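Local coordinates for cyclic nucleotide-binding domain (CNMP-BD) protein (PDB 3MDP) that probably binds a small ligand in a cyclic nucleotide-binding beta-roll and may act as a DNA-binding transcription factor, at residues 112-115 with 116-119; 4-7 with 8-11. All blocks are in the same frame, centred on the assembly; numbering follows the deposited sequence. Where two conformers were deposited one is given.

Contact 1. Residues 112-115 with 116-119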
ATOM      1  N   GLY A 112     -13.506   9.935   4.148  1.00 14.62           N
ATOM      2  CA  GLY A 112     -13.155   8.775   3.349  1.00 13.97           C
ATOM      3  C   GLY A 112     -14.246   8.382   2.352  1.00 14.04           C
ATOM      4  O   GLY A 112     -13.940   7.972   1.238  1.00 12.60           O
ATOM      5  N   ALA A 113     -15.518   8.521   2.734  1.00 13.98           N
ATOM      6  CA  ALA A 113     -16.613   8.221   1.805  1.00 13.88           C
ATOM      7  C   ALA A 113     -16.516   9.106   0.574  1.00 14.12           C
ATOM      8  O   ALA A 113     -16.666   8.631  -0.553  1.00 15.90           O
ATOM      9  CB  ALA A 113     -17.987   8.386   2.489  1.00 13.95           C
ATOM     10  N   ARG A 114     -16.212  10.389   0.785  1.00 14.66           N
ATOM     11  CA  ARG A 114     -15.999  11.317  -0.329  1.00 14.20           C
ATOM     12  C   ARG A 114     -14.794  10.944  -1.156  1.00 15.75           C
ATOM     13  O   ARG A 114     -14.852  10.996  -2.396  1.00 14.74           O
ATOM     14  CB  ARG A 114     -15.873  12.766   0.155  1.00 15.47           C
ATOM     15  CG  ARG A 114     -17.133  13.374   0.661  1.00 14.76           C
ATOM     16  CD  ARG A 114     -18.231  13.348  -0.430  1.00 18.98           C
ATOM     17  NE  ARG A 114     -19.323  14.266  -0.143  1.00 15.46           N
ATOM     18  CZ  ARG A 114     -20.528  14.240  -0.730  1.00 10.85           C
ATOM     19  NH1 ARG A 114     -20.835  13.340  -1.651  1.00 13.40           N
ATOM     20  NH2 ARG A 114     -21.431  15.139  -0.390  1.00 15.03           N
ATOM     21  N   LEU A 115     -13.693  10.543  -0.513  1.00 16.13           N
ATOM     22  CA  LEU A 115     -12.500  10.161  -1.300  1.00 16.06           C
ATOM     23  C   LEU A 115     -12.802   8.979  -2.192  1.00 14.74           C
ATOM     24  O   LEU A 115     -12.302   8.882  -3.326  1.00 16.04           O
ATOM     25  CB  LEU A 115     -11.319   9.799  -0.404  1.00 15.16           C
ATOM     26  CG  LEU A 115     -10.514  10.916   0.223  1.00 14.79           C
ATOM     27  CD1 LEU A 115      -9.435  10.311   1.127  1.00 18.23           C
ATOM     28  CD2 LEU A 115      -9.911  11.859  -0.845  1.00 17.87           C
ATOM     29  N   ARG A 116     -13.571   8.044  -1.659  1.00 16.25           N
ATOM     30  CA  ARG A 116     -13.970   6.877  -2.442  1.00 15.24           C
ATOM     31  C   ARG A 116     -14.803   7.277  -3.659  1.00 15.40           C
ATOM     32  O   ARG A 116     -14.558   6.763  -4.752  1.00 15.50           O
ATOM     33  CB  ARG A 116     -14.682   5.835  -1.573  1.00 16.12           C
ATOM     34  CG  ARG A 116     -13.721   5.112  -0.637  1.00 15.38           C
ATOM     35  CD  ARG A 116     -14.323   3.918   0.084  1.00 16.68           C
ATOM     36  NE  ARG A 116     -15.412   4.263   1.004  1.00 16.23           N
ATOM     37  CZ  ARG A 116     -15.288   4.603   2.284  1.00 17.03           C
ATOM     38  NH1 ARG A 116     -14.102   4.700   2.873  1.00 13.29           N
ATOM     39  NH2 ARG A 116     -16.382   4.883   2.985  1.00 19.23           N
ATOM     40  N   GLU A 117     -15.738   8.215  -3.499  1.00 14.03           N
ATOM     41  CA  GLU A 117     -16.589   8.675  -4.620  1.00 13.87           C
ATOM     42  C   GLU A 117     -15.746   9.317  -5.684  1.00 16.16           C
ATOM     43  O   GLU A 117     -15.904   9.045  -6.884  1.00 15.71           O
ATOM     44  CB  GLU A 117     -17.599   9.726  -4.182  1.00 15.19           C
ATOM     45  CG  GLU A 117     -18.767   9.175  -3.445  1.00 16.47           C
ATOM     46  CD  GLU A 117     -19.604  10.245  -2.767  1.00 18.92           C
ATOM     47  OE1 GLU A 117     -19.463  11.462  -3.047  1.00 13.19           O
ATOM     48  OE2 GLU A 117     -20.417   9.862  -1.914  1.00 22.74           O
HETATM   49  N   MSE A 118     -14.848  10.178  -5.222  1.00 17.40           N
HETATM   50  CA  MSE A 118     -14.010  10.977  -6.092  1.00 19.59           C
HETATM   51  C   MSE A 118     -13.053  10.081  -6.834  1.00 20.41           C
HETATM   52  O   MSE A 118     -12.807  10.287  -8.012  1.00 19.89           O
HETATM   53  CB  MSE A 118     -13.240  12.027  -5.274  1.00 19.84           C
HETATM   54  CG  MSE A 118     -14.166  13.043  -4.599  1.00 20.75           C
HETATM   55 SE   MSE A 118     -13.374  13.959  -3.068  0.75 19.29          SE
HETATM   56  CE  MSE A 118     -11.965  14.836  -3.990  1.00 15.38           C
ATOM     57  N   SER A 119     -12.526   9.073  -6.142  1.00 21.89           N
ATOM     58  CA  SER A 119     -11.679   8.067  -6.774  1.00 22.27           C
ATOM     59  C   SER A 119     -12.392   7.327  -7.879  1.00 22.01           C
ATOM     60  O   SER A 119     -11.799   7.056  -8.909  1.00 23.19           O
ATOM     61  CB  SER A 119     -11.156   7.071  -5.741  1.00 21.12           C
ATOM     62  OG  SER A 119     -10.297   7.747  -4.859  1.00 22.15           O
TER
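Arg116 folds back over the preceding turn of helix 112-121. Its CB lies 3.6 Å from Ala113 O, and its CG comes within 3.4 Å of Gly112 O. The chain then bends about CG-CD (chi3 -64°), which lays one guanidinium face over Gly112 O and the CA of Ala113. NH2 ends 3.5 Å from Ala113 CA. The tip is held from outside the helix: NH1 bonds to the carbonyls of Ala47 and Ser88, NH2 pairs with Asp48, and Tyr93 adds a cation-pi contact. In this cyclic nucleotide-binding domain of double-stranded beta-helix fold, the helix follows directly on strand 105-111, and Arg116 ties it to loops of the beta-roll. On another side Arg114 NH1 meets Glu117 OE1 at 2.7 Å, an i to i+3 salt bridge. The oxygen uses its syn lone pair and lies near the guanidinium plane, with the two flat groups turned 77° apart. With an alanine in place of Glu117, Arg114 would probably lose this charge partner and its guanidinium would be freer to turn. Leu115 O accepts both Ser119 N and Ser119 OG, each at 2.8 Å, from opposite faces of its carbonyl plane.

Contact 2. Residues 4-7 with 8-11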
ATOM      1  N   SER A   4      -6.140  24.831   4.924  1.00 33.31           N
ATOM      2  CA  SER A   4      -5.731  26.011   4.136  1.00 32.29           C
ATOM      3  C   SER A   4      -4.588  25.555   3.246  1.00 28.45           C
ATOM      4  O   SER A   4      -3.451  26.042   3.415  1.00 24.66           O
ATOM      5  CB  SER A   4      -5.288  27.187   5.029  1.00 32.75           C
ATOM      6  N   PRO A   5      -4.936  24.704   2.241  1.00 23.38           N
ATOM      7  CA  PRO A   5      -4.392  23.593   1.457  1.00 23.53           C
ATOM      8  C   PRO A   5      -3.080  23.717   0.678  1.00 22.21           C
ATOM      9  O   PRO A   5      -2.530  22.698   0.217  1.00 23.35           O
ATOM     10  CB  PRO A   5      -5.490  23.371   0.412  1.00 26.11           C
ATOM     11  CG  PRO A   5      -6.017  24.692   0.167  1.00 24.19           C
ATOM     12  CD  PRO A   5      -6.100  25.285   1.525  1.00 24.62           C
ATOM     13  N   GLU A   6      -2.594  24.927   0.488  1.00 13.13           N
ATOM     14  CA  GLU A   6      -1.181  25.079   0.199  1.00 13.78           C
ATOM     15  C   GLU A   6      -0.367  24.436   1.350  1.00  9.23           C
ATOM     16  O   GLU A   6       0.711  23.917   1.115  1.00  7.01           O
ATOM     17  CB  GLU A   6      -0.807  26.546  -0.043  1.00 15.92           C
ATOM     18  CG  GLU A   6      -1.133  27.051  -1.474  1.00 26.23           C
ATOM     19  CD  GLU A   6      -0.091  26.641  -2.565  1.00 34.61           C
ATOM     20  OE1 GLU A   6       0.735  25.706  -2.358  1.00 35.61           O
ATOM     21  OE2 GLU A   6      -0.111  27.276  -3.652  1.00 39.13           O
ATOM     22  N   ARG A   7      -0.897  24.453   2.577  0.60  8.35           N
ATOM     23  CA  ARG A   7      -0.197  23.829   3.707  0.60 10.80           C
ATOM     24  C   ARG A   7      -0.106  22.310   3.539  0.60 10.61           C
ATOM     25  O   ARG A   7       0.849  21.706   3.990  0.60 14.33           O
ATOM     26  CB  ARG A   7      -0.850  24.173   5.056  0.60 12.75           C
ATOM     27  CG  ARG A   7      -0.795  25.661   5.452  0.60 15.12           C
ATOM     28  CD  ARG A   7      -1.018  25.839   6.970  0.60 19.25           C
ATOM     29  NE  ARG A   7       0.241  25.720   7.722  0.60 24.11           N
ATOM     30  CZ  ARG A   7       0.375  25.916   9.037  0.60 21.91           C
ATOM     31  NH1 ARG A   7      -0.675  26.234   9.786  0.60 18.41           N
ATOM     32  NH2 ARG A   7       1.571  25.785   9.605  0.60 20.39           N
ATOM     33  N   LEU A   8      -1.097  21.701   2.891  1.00 10.50           N
ATOM     34  CA  LEU A   8      -1.082  20.235   2.632  1.00 11.35           C
ATOM     35  C   LEU A   8       0.112  19.794   1.760  1.00 14.72           C
ATOM     36  O   LEU A   8       0.627  18.679   1.941  1.00 13.13           O
ATOM     37  CB  LEU A   8      -2.377  19.772   1.952  1.00 11.54           C
ATOM     38  CG  LEU A   8      -3.705  19.856   2.711  1.00 14.06           C
ATOM     39  CD1 LEU A   8      -4.863  19.402   1.781  1.00 17.85           C
ATOM     40  CD2 LEU A   8      -3.677  19.023   4.005  1.00 13.81           C
ATOM     41  N   ARG A   9       0.561  20.663   0.848  1.00 15.77           N
ATOM     42  CA  ARG A   9       1.652  20.334  -0.091  1.00 18.45           C
ATOM     43  C   ARG A   9       2.974  19.980   0.518  1.00 17.24           C
ATOM     44  O   ARG A   9       3.785  19.331  -0.132  1.00 21.31           O
ATOM     45  CB  ARG A   9       1.962  21.494  -1.021  1.00 20.83           C
ATOM     46  CG  ARG A   9       1.108  21.540  -2.185  1.00 24.95           C
ATOM     47  CD  ARG A   9       1.726  22.334  -3.333  1.00 27.52           C
ATOM     48  NE  ARG A   9       0.727  22.288  -4.379  1.00 33.05           N
ATOM     49  CZ  ARG A   9       0.518  21.237  -5.165  1.00 37.15           C
ATOM     50  NH1 ARG A   9       1.296  20.155  -5.084  1.00 34.37           N
ATOM     51  NH2 ARG A   9      -0.463  21.278  -6.061  1.00 41.13           N
ATOM     52  N   VAL A  10       3.230  20.431   1.733  1.00 15.30           N
ATOM     53  CA  VAL A  10       4.484  20.125   2.363  1.00 16.63           C
ATOM     54  C   VAL A  10       4.533  18.665   2.811  1.00 18.17           C
ATOM     55  O   VAL A  10       5.603  18.192   3.185  1.00 17.83           O
ATOM     56  CB  VAL A  10       4.755  21.053   3.555  1.00 20.10           C
ATOM     57  CG1 VAL A  10       4.557  22.557   3.131  1.00 20.30           C
ATOM     58  CG2 VAL A  10       3.855  20.692   4.704  1.00 20.55           C
ATOM     59  N   TYR A  11       3.398  17.950   2.787  1.00 11.98           N
ATOM     60  CA  TYR A  11       3.385  16.549   3.238  1.00 13.27           C
ATOM     61  C   TYR A  11       3.400  15.596   2.068  1.00 12.66           C
ATOM     62  O   TYR A  11       2.758  15.852   1.042  1.00 11.56           O
ATOM     63  CB  TYR A  11       2.167  16.264   4.116  1.00 13.76           C
ATOM     64  CG  TYR A  11       2.128  17.136   5.349  1.00 10.70           C
ATOM     65  CD1 TYR A  11       3.018  16.925   6.399  1.00 12.12           C
ATOM     66  CD2 TYR A  11       1.251  18.212   5.428  1.00 14.44           C
ATOM     67  CE1 TYR A  11       3.007  17.729   7.537  1.00 15.93           C
ATOM     68  CE2 TYR A  11       1.227  19.038   6.558  1.00 15.04           C
ATOM     69  CZ  TYR A  11       2.100  18.783   7.618  1.00 18.16           C
ATOM     70  OH  TYR A  11       2.082  19.608   8.732  1.00 15.90           O
TER
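Arg9 N donates to Glu6 O at 3.3 Å, one of two backbone bonds that join residues 4-7 to 8-11. The donor stands above the carbonyl plane and does not lie on a lone pair. The other bond is weak: Leu8 N reaches Pro5 O at 3.2 Å, with an N-H...O angle of only 127°. Both are i to i+3 bonds. Arg7 N to Ser4 O and Tyr11 N to Leu8 O have the same spacing. Residues 5-10 thus follow a helical path of successive turns without the regular bonds of an alpha helix.

The side chains of Glu6 and Arg9 add a long salt bridge, with Glu6 OE1 4.0 Å from Arg9 NE. The Glu6 chain bends at CB-CG (chi2 -80°), which swings its carboxylate to the edge of the Arg9 guanidinium. The closer touch is to carbon, with Glu6 OE1 3.6 Å from Arg9 CD. The far end of Arg9 has stronger partners elsewhere: NH2 bonds to Leu17 O and pairs with Asp19. Glu6 therefore meets the NE side of a group already fixed by other residues.

Apolar contacts lie further out. Pro5 CB rests 4.2 Å from Leu8 CD1, while Leu8 CB lies 3.4 Å from Pro5 O. Around Arg7 O gather Val10 CG2, at 3.3 Å, and the CE2 side of the Tyr11 ring. Val10 CG2 also lies over one face of that ring, offset toward its rim.

This N-terminal segment leads into helix 12-15. Pro5 packs on Ala26 and Arg9 on Leu22, both of helix 19-27, and Tyr11 reaches Leu52 and Leu54 of strand 49-55.

Contact 2 comes early in the chain, and contact 1 follows the last strand, before helix 123-139, with the beta-roll between them in sequence. Their centres are 19 Å apart. The nearest atoms stay about 9 Å apart, so the two do not touch. Helix 19-27 carries Ala26 and Leu22, which meet contact 2; Ile28, just after it, meets contact 1. Only contact 1 comes near the site where succinate is seen in this protein, although none is bound to this chain. The Arg116 side chain is about 8 Å from that of Ser87, and Gly112 is about 9 Å from Gly85. Contact 2 lies away from that site.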